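Local coordinates for protein Non-ribosomal peptide synthetase (Streptomyces halstedii, PDB 3WV4) that belongs to the non-ribosomal peptide synthetases and carries the AMP-binding enzyme fold of the ANL superfamily, at residues A82-W86 and L171-V175; K130-L134 and T201-T205; I225-L229 and K346-I350; D235-M241 and S280-P286. All blocks are in the same frame, centred on the assembly; numbering follows the deposited sequence.

Interaction 1 (A82-W86 and L171-V175); sequences AFSAW and LWADV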
loop_
_atom_site.group_PDB
_atom_site.type_symbol
_atom_site.label_atom_id
_atom_site.label_comp_id
_atom_site.label_asym_id
_atom_site.label_seq_id
_atom_site.Cartn_x
_atom_site.Cartn_y
_atom_site.Cartn_z
ATOM N N ALA A 82 -19.401 10.578 -0.229
ATOM C CA ALA A 82 -19.987 11.100 1.001
ATOM C C ALA A 82 -18.902 11.580 1.942
ATOM O O ALA A 82 -18.994 12.658 2.566
ATOM C CB ALA A 82 -20.864 10.039 1.652
ATOM N N PHE A 83 -17.826 10.806 2.035
ATOM C CA PHE A 83 -16.735 11.225 2.906
ATOM C C PHE A 83 -16.070 12.502 2.378
ATOM O O PHE A 83 -15.698 13.375 3.165
ATOM C CB PHE A 83 -15.712 10.109 3.162
ATOM C CG PHE A 83 -14.664 10.529 4.125
ATOM C CD1 PHE A 83 -14.983 10.662 5.476
ATOM C CD2 PHE A 83 -13.458 10.983 3.671
ATOM C CE1 PHE A 83 -14.047 11.143 6.370
ATOM C CE2 PHE A 83 -12.506 11.433 4.556
ATOM C CZ PHE A 83 -12.790 11.515 5.923
ATOM N N SER A 84 -15.958 12.646 1.044
ATOM C CA SER A 84 -15.471 13.893 0.485
ATOM C C SER A 84 -16.379 15.100 0.928
ATOM O O SER A 84 -15.875 16.171 1.274
ATOM C CB SER A 84 -15.386 13.816 -1.035
ATOM O OG SER A 84 -14.449 12.838 -1.471
ATOM N N ALA A 85 -17.706 14.926 0.929
ATOM C CA ALA A 85 -18.601 16.020 1.323
ATOM C C ALA A 85 -18.402 16.360 2.773
ATOM O O ALA A 85 -18.476 17.502 3.154
ATOM C CB ALA A 85 -20.041 15.646 1.096
ATOM N N TRP A 86 -18.086 15.362 3.584
ATOM C CA TRP A 86 -17.756 15.622 4.950
ATOM C C TRP A 86 -16.502 16.457 5.061
ATOM O O TRP A 86 -16.431 17.345 5.897
ATOM C CB TRP A 86 -17.552 14.290 5.669
ATOM C CG TRP A 86 -17.388 14.383 7.101
ATOM C CD1 TRP A 86 -18.373 14.359 8.033
ATOM C CD2 TRP A 86 -16.149 14.404 7.810
ATOM N NE1 TRP A 86 -17.824 14.421 9.305
ATOM C CE2 TRP A 86 -16.463 14.459 9.206
ATOM C CE3 TRP A 86 -14.801 14.452 7.415
ATOM C CZ2 TRP A 86 -15.486 14.503 10.191
ATOM C CZ3 TRP A 86 -13.818 14.482 8.404
ATOM C CH2 TRP A 86 -14.163 14.541 9.776
ATOM N N LEU A 171 -18.657 10.071 13.384
ATOM C CA LEU A 171 -18.691 10.798 12.105
ATOM C C LEU A 171 -19.312 9.998 10.979
ATOM O O LEU A 171 -19.788 10.576 10.022
ATOM C CB LEU A 171 -17.344 11.311 11.637
ATOM C CG LEU A 171 -16.408 10.303 10.945
ATOM C CD1 LEU A 171 -16.619 10.302 9.429
ATOM C CD2 LEU A 171 -14.963 10.620 11.270
ATOM N N TRP A 172 -19.314 8.679 11.067
ATOM C CA TRP A 172 -19.961 7.877 10.048
ATOM C C TRP A 172 -21.459 8.143 9.978
ATOM O O TRP A 172 -22.021 8.042 8.919
ATOM C CB TRP A 172 -19.665 6.367 10.178
ATOM C CG TRP A 172 -19.631 5.703 8.814
ATOM C CD1 TRP A 172 -20.537 4.817 8.303
ATOM C CD2 TRP A 172 -18.651 5.923 7.785
ATOM N NE1 TRP A 172 -20.177 4.480 7.022
ATOM C CE2 TRP A 172 -19.034 5.157 6.676
ATOM C CE3 TRP A 172 -17.502 6.720 7.690
ATOM C CZ2 TRP A 172 -18.303 5.150 5.491
ATOM C CZ3 TRP A 172 -16.758 6.700 6.513
ATOM C CH2 TRP A 172 -17.168 5.935 5.430
ATOM N N ALA A 173 -22.099 8.504 11.099
ATOM C CA ALA A 173 -23.528 8.846 11.034
ATOM C C ALA A 173 -23.772 9.936 10.004
ATOM O O ALA A 173 -24.699 9.848 9.190
ATOM C CB ALA A 173 -24.049 9.296 12.415
ATOM N N ASP A 174 -22.950 10.974 10.057
ATOM C CA ASP A 174 -23.035 12.069 9.096
ATOM C C ASP A 174 -22.745 11.624 7.695
ATOM O O ASP A 174 -23.408 12.069 6.773
ATOM C CB ASP A 174 -22.051 13.192 9.479
ATOM C CG ASP A 174 -22.418 13.837 10.807
ATOM O OD1 ASP A 174 -23.643 13.824 11.152
ATOM O OD2 ASP A 174 -21.487 14.325 11.497
ATOM N N VAL A 175 -21.731 10.779 7.519
ATOM C CA VAL A 175 -21.366 10.329 6.174
ATOM C C VAL A 175 -22.541 9.588 5.571
ATOM O O VAL A 175 -22.795 9.675 4.372
ATOM C CB VAL A 175 -20.100 9.443 6.156
ATOM C CG1 VAL A 175 -19.936 8.719 4.823
ATOM C CG2 VAL A 175 -18.866 10.276 6.400
#
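Ala-82 brings helix 73-89 down onto the backbone of Val-175: its methyl CB lies 3.4 Å from Val-175 O and 3.6 Å from Val-175 CG1. A side chain this small suits the place where the two backbones come nearest, with the CA atoms of Ala-82 and Val-175 5.4 Å apart. Phe-83, next along, meets the second helix with the rim of its ring. Near the ring plane, CD1 touches Val-175 CG2 at 4.0 Å and CE1 touches Leu-171 CD1, while the side chain also touches Val-111 of helix 106-116 and Ile-147 of strand 145-148. Through Phe-83 and Trp-86, helix 73-89 packs on the parallel sheet formed by strands 121-124, 97-101, 145-148 and 165-167, as is usual in a layered alpha/beta fold, with helix 168-180 crossing it at a local angle of 113°. One turn after Ala-82 comes Trp-86. Its CG stands anti to the backbone N (chi1 -172°), which carries the indole across to helix 168-180. Leu-171 CD1 sits over one indole face, offset toward the rim, and Leu-171 CB approaches NE1 at 3.9 Å. At the indole edge, Asp-174 contributes its CB, 4.1 Å from Trp-86 CD1; the Asp-174 carboxylate, turned 26° from the ring plane, forms a salt bridge with Arg-177. Tyr-166 meets the indole edge-to-face, and the broad bicycle also reaches Leu-145 of the sheet.

Interaction 2 (K130-L134 and T201-T205); sequences KPFHL and TSGST
His-133 and Ser-204 make the one CH-pi contact here. Ser-204 CA sits over the centre of the imidazole, 3.8 Å from the centroid of the His-133 ring and only 9° off its normal, and Ser-204 N lies over the same ring, 3.5 Å from His-133 CE1. The imidazole reaches the loop because CG of His-133 is anti to its own backbone N (chi1 -170°), which swings the flat group out from the first turn of helix 131-141. A flat aromatic residue suits this place, since it can lie against backbone that offers no large side chain. That backbone belongs to the serine-, threonine- and glycine-rich loop between strands 195-200 and 210-214, recognisable from its TSGST sequence as the signature loop of the ANL adenylation fold. The base of the loop is tied to Lys-209 by backbone bonds from Thr-201. The remaining contacts are van der Waals approaches, mostly to backbone atoms. At the imidazole edge, Ser-202 O lies 3.7 Å from His-133 NE2, longer than a hydrogen bond. Gly-203 C is also 3.7 Å from His-133 NE2. Phe-132 adds the far end of its ring, with CZ 3.4 Å from Ser-204 O and CE2 4.0 Å from Ser-204 OG. Its CG lies between the backbone N and the carbonyl carbon (chi1 88°), which folds the ring back so that CB of His-133 packs against one face.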
loop_
_atom_site.group_PDB
_atom_site.type_symbol
_atom_site.label_atom_id
_atom_site.label_comp_id
_atom_site.label_asym_id
_atom_site.label_seq_id
_atom_site.Cartn_x
_atom_site.Cartn_y
_atom_site.Cartn_z
ATOM N N LYS A 130 2.564 4.763 20.806
ATOM C CA LYS A 130 2.652 5.328 22.145
ATOM C C LYS A 130 2.464 6.814 22.149
ATOM O O LYS A 130 2.805 7.499 21.204
ATOM C CB LYS A 130 4.028 5.047 22.746
ATOM C CG LYS A 130 4.334 3.556 22.890
ATOM C CD LYS A 130 5.428 3.275 23.922
ATOM C CE LYS A 130 5.003 3.569 25.351
ATOM N NZ LYS A 130 3.797 2.793 25.715
ATOM N N PRO A 131 1.960 7.338 23.251
ATOM C CA PRO A 131 1.601 8.743 23.226
ATOM C C PRO A 131 2.644 9.673 22.629
ATOM O O PRO A 131 2.318 10.440 21.731
ATOM C CB PRO A 131 1.364 9.064 24.705
ATOM C CG PRO A 131 0.844 7.766 25.272
ATOM C CD PRO A 131 1.469 6.655 24.464
ATOM N N PHE A 132 3.889 9.640 23.104
ATOM C CA PHE A 132 4.837 10.659 22.620
ATOM C C PHE A 132 5.178 10.435 21.121
ATOM O O PHE A 132 5.599 11.353 20.409
ATOM C CB PHE A 132 6.126 10.674 23.408
ATOM C CG PHE A 132 7.151 9.730 22.878
ATOM C CD1 PHE A 132 8.243 10.221 22.189
ATOM C CD2 PHE A 132 7.007 8.361 23.053
ATOM C CE1 PHE A 132 9.196 9.365 21.707
ATOM C CE2 PHE A 132 7.967 7.497 22.598
ATOM C CZ PHE A 132 9.053 7.994 21.910
ATOM N N HIS A 133 5.043 9.196 20.682
ATOM C CA HIS A 133 5.310 8.853 19.300
ATOM C C HIS A 133 4.228 9.495 18.417
ATOM O O HIS A 133 4.533 10.160 17.390
ATOM C CB HIS A 133 5.356 7.333 19.171
ATOM C CG HIS A 133 5.851 6.872 17.854
ATOM N ND1 HIS A 133 5.771 5.565 17.455
ATOM C CD2 HIS A 133 6.410 7.552 16.830
ATOM C CE1 HIS A 133 6.265 5.450 16.233
ATOM N NE2 HIS A 133 6.651 6.645 15.827
ATOM N N LEU A 134 2.973 9.337 18.856
ATOM C CA LEU A 134 1.822 10.022 18.244
ATOM C C LEU A 134 2.002 11.524 18.186
ATOM O O LEU A 134 1.874 12.118 17.124
ATOM C CB LEU A 134 0.536 9.673 18.992
ATOM C CG LEU A 134 0.112 8.252 18.599
ATOM C CD1 LEU A 134 -0.834 7.633 19.620
ATOM C CD2 LEU A 134 -0.540 8.271 17.222
ATOM N N THR A 201 7.741 6.236 7.892
ATOM C CA THR A 201 8.661 5.067 8.037
ATOM C C THR A 201 9.495 5.062 9.369
ATOM O O THR A 201 10.049 4.054 9.779
ATOM C CB THR A 201 9.682 5.079 6.887
ATOM O OG1 THR A 201 10.370 6.342 6.893
ATOM C CG2 THR A 201 8.954 4.925 5.562
ATOM N N SER A 202 9.528 6.177 10.069
ATOM C CA SER A 202 10.320 6.260 11.314
ATOM C C SER A 202 9.692 5.540 12.521
ATOM O O SER A 202 8.520 5.631 12.799
ATOM C CB SER A 202 10.498 7.705 11.651
ATOM O OG SER A 202 9.282 8.388 11.546
ATOM N N GLY A 203 10.522 4.824 13.254
ATOM C CA GLY A 203 10.089 4.156 14.474
ATOM C C GLY A 203 10.071 5.115 15.671
ATOM O O GLY A 203 10.407 6.322 15.576
ATOM N N SER A 204 9.641 4.536 16.782
ATOM C CA SER A 204 9.562 5.184 18.093
ATOM C C SER A 204 10.774 6.034 18.466
ATOM O O SER A 204 10.620 7.157 18.971
ATOM C CB SER A 204 9.471 4.071 19.102
ATOM O OG SER A 204 8.543 4.466 19.994
ATOM N N THR A 205 11.955 5.458 18.195
ATOM C CA THR A 205 13.240 5.988 18.571
ATOM C C THR A 205 13.896 6.873 17.522
ATOM O O THR A 205 15.110 7.118 17.601
ATOM C CB THR A 205 14.234 4.837 18.801
ATOM O OG1 THR A 205 14.391 4.144 17.555
ATOM C CG2 THR A 205 13.674 3.883 19.875
#

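Interaction 3 (I225-L229 and K346-I350); sequences INAVL and KRISI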
loop_
_atom_site.group_PDB
_atom_site.type_symbol
_atom_site.label_atom_id
_atom_site.label_comp_id
_atom_site.label_asym_id
_atom_site.label_seq_id
_atom_site.Cartn_x
_atom_site.Cartn_y
_atom_site.Cartn_z
ATOM N N ILE A 225 3.554 -2.704 -10.777
ATOM C CA ILE A 225 3.532 -3.942 -10.001
ATOM C C ILE A 225 2.549 -4.943 -10.644
ATOM O O ILE A 225 2.808 -6.156 -10.822
ATOM C CB ILE A 225 3.097 -3.621 -8.531
ATOM C CG1 ILE A 225 4.205 -2.914 -7.769
ATOM C CG2 ILE A 225 2.741 -4.898 -7.845
ATOM C CD1 ILE A 225 3.739 -2.151 -6.538
ATOM N N ASN A 226 1.392 -4.425 -11.000
ATOM C CA ASN A 226 0.341 -5.276 -11.532
ATOM C C ASN A 226 0.660 -5.798 -12.915
ATOM O O ASN A 226 0.299 -6.935 -13.220
ATOM C CB ASN A 226 -1.030 -4.638 -11.595
ATOM C CG ASN A 226 -2.089 -5.710 -11.729
ATOM O OD1 ASN A 226 -1.977 -6.787 -11.152
ATOM N ND2 ASN A 226 -2.997 -5.501 -12.589
ATOM N N ALA A 227 1.432 -5.049 -13.700
ATOM C CA ALA A 227 1.886 -5.580 -15.029
ATOM C C ALA A 227 2.722 -6.834 -14.811
ATOM O O ALA A 227 2.782 -7.703 -15.662
ATOM C CB ALA A 227 2.714 -4.542 -15.752
ATOM N N VAL A 228 3.431 -6.925 -13.687
ATOM C CA VAL A 228 4.220 -8.148 -13.397
ATOM C C VAL A 228 3.366 -9.250 -12.713
ATOM O O VAL A 228 3.436 -10.393 -13.070
ATOM C CB VAL A 228 5.492 -7.901 -12.543
ATOM C CG1 VAL A 228 6.370 -9.130 -12.555
ATOM C CG2 VAL A 228 6.303 -6.750 -13.026
ATOM N N LEU A 229 2.518 -8.890 -11.759
ATOM C CA LEU A 229 1.822 -9.857 -10.946
ATOM C C LEU A 229 0.511 -10.319 -11.541
ATOM O O LEU A 229 0.111 -11.437 -11.320
ATOM C CB LEU A 229 1.514 -9.265 -9.565
ATOM C CG LEU A 229 2.708 -8.956 -8.645
ATOM C CD1 LEU A 229 2.261 -8.484 -7.240
ATOM C CD2 LEU A 229 3.641 -10.169 -8.550
ATOM N N LYS A 346 7.997 2.820 -3.417
ATOM C CA LYS A 346 7.103 1.673 -3.269
ATOM C C LYS A 346 7.768 0.350 -3.456
ATOM O O LYS A 346 7.711 -0.488 -2.539
ATOM C CB LYS A 346 5.870 1.784 -4.145
ATOM C CG LYS A 346 4.942 0.605 -4.064
ATOM C CD LYS A 346 4.644 0.015 -2.689
ATOM C CE LYS A 346 3.728 -1.221 -2.828
ATOM N NZ LYS A 346 3.254 -1.859 -1.549
ATOM N N ARG A 347 8.329 0.098 -4.644
ATOM C CA ARG A 347 8.897 -1.196 -4.934
ATOM C C ARG A 347 9.977 -1.095 -5.988
ATOM O O ARG A 347 9.953 -0.200 -6.858
ATOM C CB ARG A 347 7.793 -2.212 -5.289
ATOM C CG ARG A 347 8.282 -3.617 -5.315
ATOM C CD ARG A 347 7.202 -4.680 -5.203
ATOM N NE ARG A 347 6.591 -4.652 -3.887
ATOM C CZ ARG A 347 5.288 -4.799 -3.661
ATOM N NH1 ARG A 347 4.450 -5.067 -4.681
ATOM N NH2 ARG A 347 4.823 -4.786 -2.422
ATOM N N ILE A 348 10.925 -1.988 -5.912
ATOM C CA ILE A 348 12.096 -1.900 -6.776
ATOM C C ILE A 348 12.158 -2.995 -7.807
ATOM O O ILE A 348 12.450 -2.715 -8.995
ATOM C CB ILE A 348 13.389 -1.937 -5.943
ATOM C CG1 ILE A 348 13.382 -0.612 -5.192
ATOM C CG2 ILE A 348 14.612 -2.080 -6.841
ATOM C CD1 ILE A 348 14.374 -0.371 -4.083
ATOM N N SER A 349 11.971 -4.224 -7.359
ATOM C CA SER A 349 12.115 -5.361 -8.230
ATOM C C SER A 349 11.093 -6.391 -7.864
ATOM O O SER A 349 10.641 -6.475 -6.678
ATOM C CB SER A 349 13.498 -5.994 -8.115
ATOM O OG SER A 349 13.660 -6.616 -6.812
ATOM N N ILE A 350 10.698 -7.150 -8.879
ATOM C CA ILE A 350 9.817 -8.302 -8.726
ATOM C C ILE A 350 10.318 -9.438 -9.607
ATOM O O ILE A 350 10.729 -9.203 -10.702
ATOM C CB ILE A 350 8.345 -7.972 -9.134
ATOM C CG1 ILE A 350 7.790 -6.885 -8.261
ATOM C CG2 ILE A 350 7.491 -9.235 -9.069
ATOM C CD1 ILE A 350 6.342 -6.511 -8.640
#
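The last turn of helix 215-229 packs across the bulged start of strand 349-350, with Ile-350 fitted against Ile-225, Val-228 and Leu-229. The classic beta bulge is made by Ile-348 and Ser-349, which both face Tyr-340 of strand 335-340; Ile-350, next in the chain, directs its CB toward the helix. Its two branches divide the work. CG2 is gripped by Val-228 CG1 at 3.7 Å and by Leu-229 CD2 at 4.0 Å, the valine sliding past in the opposite direction and the leucine crossing at about a right angle. The longer branch ends in CD1, 4.0 Å from Ile-225 CG2. Ile-225 in turn serves the polar end of the segment. With CG1 anti to the carbonyl carbon (chi1 -73°), its CD1 projects to Lys-346 CE at 3.8 Å and to Arg-347 NH1 at 3.5 Å. The methylene CE of Lys-346 also rests over one face of the Arg-347 guanidinium, toward its rim, while Lys-346 NZ is held by the backbone oxygen of Asp-246. Branched aliphatic residues fill the helix side well, being compact and without polar needs of their own. Ile-225 thus packs against lysine methylenes, leaving the ammonium to Asp-246, but in Arg-347 it meets the nitrogen NH1 itself. Lys-251 NZ lies close to that same NH1, a nearness of like charges that would probably disfavour a second full positive charge there.

Interaction 4 (D235-M241 and S280-P286); sequences DIVFCRM and SGATMMP
Asp-235 and Thr-283 meet with their side chains at about a right angle, the hydroxyl OG1 giving its proton to Asp-235 OD1 at 2.8 Å. It comes in on the anti side of the carboxylate, 23° out of plane. Thr-283 OG1 lies between its own backbone N and carbonyl carbon (chi1 60°), where it can also accept Ile-236 N at 2.8 Å, so threonine both donates and accepts here. Asp-235 OD2 forms a salt bridge with Arg-310, which probably offsets the buried charge. Beside this pair, Ile-236 O takes two donors: Thr-283 N in the carbonyl plane at 2.8 Å, and Met-284 N at 3.2 Å, tilted 33° from it. Phe-238 N then binds Met-284 O at 2.9 Å. Phe-238 packs its CB on the small Ala-282 CB (3.9 Å), leaving its ring to reach helix 273-280 and Ser-280 OG, itself hydrogen-bonded to Ser-276 O; a Schellman motif at Gly-281 ends that helix. On the face that carries Val-237, away from Phe-238, Pro-286 crosses the valine at about a right angle. A water bridges Phe-238 O, Arg-240 N and Pro-286 O where direct pairing has ended. The single parallel bridge of Val-237 with Met-284 brings strand 236-239, at the end of a four-stranded sheet beside strand 261-264, against strand 284-287 of the large mixed sheet; helix 246-258 packs on Val-237 and Pro-286.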
loop_
_atom_site.group_PDB
_atom_site.type_symbol
_atom_site.label_atom_id
_atom_site.label_comp_id
_atom_site.label_asym_id
_atom_site.label_seq_id
_atom_site.Cartn_x
_atom_site.Cartn_y
_atom_site.Cartn_z
ATOM N N ASP A 235 -10.032 -12.072 -9.239
ATOM C CA ASP A 235 -9.234 -12.445 -8.061
ATOM C C ASP A 235 -9.921 -12.011 -6.789
ATOM O O ASP A 235 -10.742 -11.161 -6.777
ATOM C CB ASP A 235 -7.824 -11.902 -8.102
ATOM C CG ASP A 235 -6.917 -12.710 -9.010
ATOM O OD1 ASP A 235 -6.867 -13.954 -8.854
ATOM O OD2 ASP A 235 -6.221 -12.092 -9.883
ATOM N N ILE A 236 -9.631 -12.708 -5.725
ATOM C CA ILE A 236 -10.122 -12.343 -4.446
ATOM C C ILE A 236 -8.843 -12.261 -3.612
ATOM O O ILE A 236 -8.166 -13.266 -3.456
ATOM C CB ILE A 236 -11.063 -13.417 -3.929
ATOM C CG1 ILE A 236 -12.348 -13.410 -4.800
ATOM C CG2 ILE A 236 -11.370 -13.169 -2.459
ATOM C CD1 ILE A 236 -13.468 -14.394 -4.442
ATOM N N VAL A 237 -8.545 -11.075 -3.072
ATOM C CA VAL A 237 -7.290 -10.782 -2.397
ATOM C C VAL A 237 -7.494 -10.824 -0.892
ATOM O O VAL A 237 -8.255 -10.010 -0.328
ATOM C CB VAL A 237 -6.749 -9.405 -2.813
ATOM C CG1 VAL A 237 -5.353 -9.136 -2.271
ATOM C CG2 VAL A 237 -6.744 -9.307 -4.357
ATOM N N PHE A 238 -6.817 -11.756 -0.237
ATOM C CA PHE A 238 -6.918 -11.903 1.196
ATOM C C PHE A 238 -5.783 -11.131 1.860
ATOM O O PHE A 238 -4.626 -11.535 1.824
ATOM C CB PHE A 238 -6.877 -13.379 1.589
ATOM C CG PHE A 238 -7.291 -13.635 3.037
ATOM C CD1 PHE A 238 -6.393 -13.487 4.068
ATOM C CD2 PHE A 238 -8.616 -13.996 3.343
ATOM C CE1 PHE A 238 -6.785 -13.701 5.390
ATOM C CE2 PHE A 238 -8.995 -14.233 4.648
ATOM C CZ PHE A 238 -8.097 -14.071 5.683
ATOM N N CYS A 239 -6.137 -10.029 2.500
ATOM C CA CYS A 239 -5.186 -9.107 3.016
ATOM C C CYS A 239 -5.301 -9.001 4.520
ATOM O O CYS A 239 -6.262 -8.424 5.083
ATOM C CB CYS A 239 -5.374 -7.736 2.381
ATOM S SG CYS A 239 -4.045 -6.631 2.814
ATOM N N ARG A 240 -4.279 -9.548 5.153
ATOM C CA ARG A 240 -4.147 -9.584 6.588
ATOM C C ARG A 240 -3.253 -8.406 7.015
ATOM O O ARG A 240 -3.193 -8.012 8.188
ATOM C CB ARG A 240 -3.582 -10.962 6.920
ATOM C CG ARG A 240 -3.466 -11.334 8.372
ATOM C CD ARG A 240 -4.678 -12.070 8.974
ATOM N NE ARG A 240 -4.128 -13.126 9.834
ATOM C CZ ARG A 240 -3.429 -12.886 10.945
ATOM N NH1 ARG A 240 -3.260 -11.635 11.397
ATOM N NH2 ARG A 240 -2.912 -13.895 11.635
ATOM N N MET A 241 -2.624 -7.788 6.036
ATOM C CA MET A 241 -1.778 -6.631 6.267
ATOM C C MET A 241 -2.604 -5.399 6.433
ATOM O O MET A 241 -3.649 -5.255 5.795
ATOM C CB MET A 241 -0.839 -6.358 5.084
ATOM C CG MET A 241 0.546 -6.982 5.224
ATOM S SD MET A 241 0.586 -8.743 4.938
ATOM C CE MET A 241 -0.576 -8.776 3.579
ATOM N N SER A 280 -13.385 -17.909 1.758
ATOM C CA SER A 280 -13.460 -16.621 1.031
ATOM C C SER A 280 -13.202 -16.867 -0.451
ATOM O O SER A 280 -13.431 -16.027 -1.274
ATOM C CB SER A 280 -12.461 -15.639 1.638
ATOM O OG SER A 280 -11.126 -16.107 1.478
ATOM N N GLY A 281 -12.715 -18.031 -0.824
ATOM C CA GLY A 281 -12.426 -18.234 -2.236
ATOM C C GLY A 281 -11.098 -17.514 -2.570
ATOM O O GLY A 281 -10.807 -17.285 -3.732
ATOM N N ALA A 282 -10.308 -17.171 -1.560
ATOM C CA ALA A 282 -9.072 -16.359 -1.762
ATOM C C ALA A 282 -8.219 -16.911 -2.916
ATOM O O ALA A 282 -7.903 -18.070 -2.916
ATOM C CB ALA A 282 -8.236 -16.354 -0.496
ATOM N N THR A 283 -7.789 -16.044 -3.823
ATOM C CA THR A 283 -6.864 -16.413 -4.854
ATOM C C THR A 283 -5.482 -15.820 -4.704
ATOM O O THR A 283 -4.514 -16.445 -5.141
ATOM C CB THR A 283 -7.411 -16.046 -6.235
ATOM O OG1 THR A 283 -7.625 -14.633 -6.294
ATOM C CG2 THR A 283 -8.779 -16.775 -6.476
ATOM N N MET A 284 -5.371 -14.623 -4.147
ATOM C CA MET A 284 -4.077 -13.952 -3.997
ATOM C C MET A 284 -3.897 -13.581 -2.548
ATOM O O MET A 284 -4.841 -13.148 -1.927
ATOM C CB MET A 284 -4.042 -12.671 -4.798
ATOM C CG MET A 284 -4.530 -12.780 -6.237
ATOM S SD MET A 284 -3.287 -13.444 -7.334
ATOM C CE MET A 284 -2.198 -12.065 -7.593
ATOM N N MET A 285 -2.702 -13.782 -2.003
ATOM C CA MET A 285 -2.438 -13.535 -0.593
ATOM C C MET A 285 -1.099 -12.893 -0.421
ATOM O O MET A 285 -0.066 -13.554 -0.595
ATOM C CB MET A 285 -2.434 -14.837 0.190
ATOM C CG MET A 285 -2.334 -14.639 1.684
ATOM S SD MET A 285 -2.345 -16.156 2.661
ATOM C CE MET A 285 -2.237 -15.352 4.267
ATOM N N PRO A 286 -1.092 -11.627 -0.073
ATOM C CA PRO A 286 0.244 -11.084 0.234
ATOM C C PRO A 286 0.688 -11.653 1.575
ATOM O O PRO A 286 -0.151 -11.845 2.461
ATOM C CB PRO A 286 0.017 -9.553 0.278
ATOM C CG PRO A 286 -1.460 -9.377 0.409
ATOM C CD PRO A 286 -2.115 -10.579 -0.210
HETATM O O HOH W 1 -2.490 -11.393 3.598
#

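All four contacts lie within the AMP-binding enzyme region of the chain. Interaction 1, its centre about 24 Å from that of the chain, joins two helices beside the four-stranded parallel sheet; interaction 2 lies at the surface, about 29 Å away between centres. Along the chain these two interlock, since their segments alternate. Interactions 3 and 4 follow, with both segments of interaction 4 falling between those of interaction 3. Their centres are about 17 Å apart, helix 215-229 leads on to strand 236-239, and both contacts reach the large mixed sheet. Interaction 3 lies across the chain centre from interactions 1 and 2. Each contact joins segments 39 to 117 residues apart in the chain.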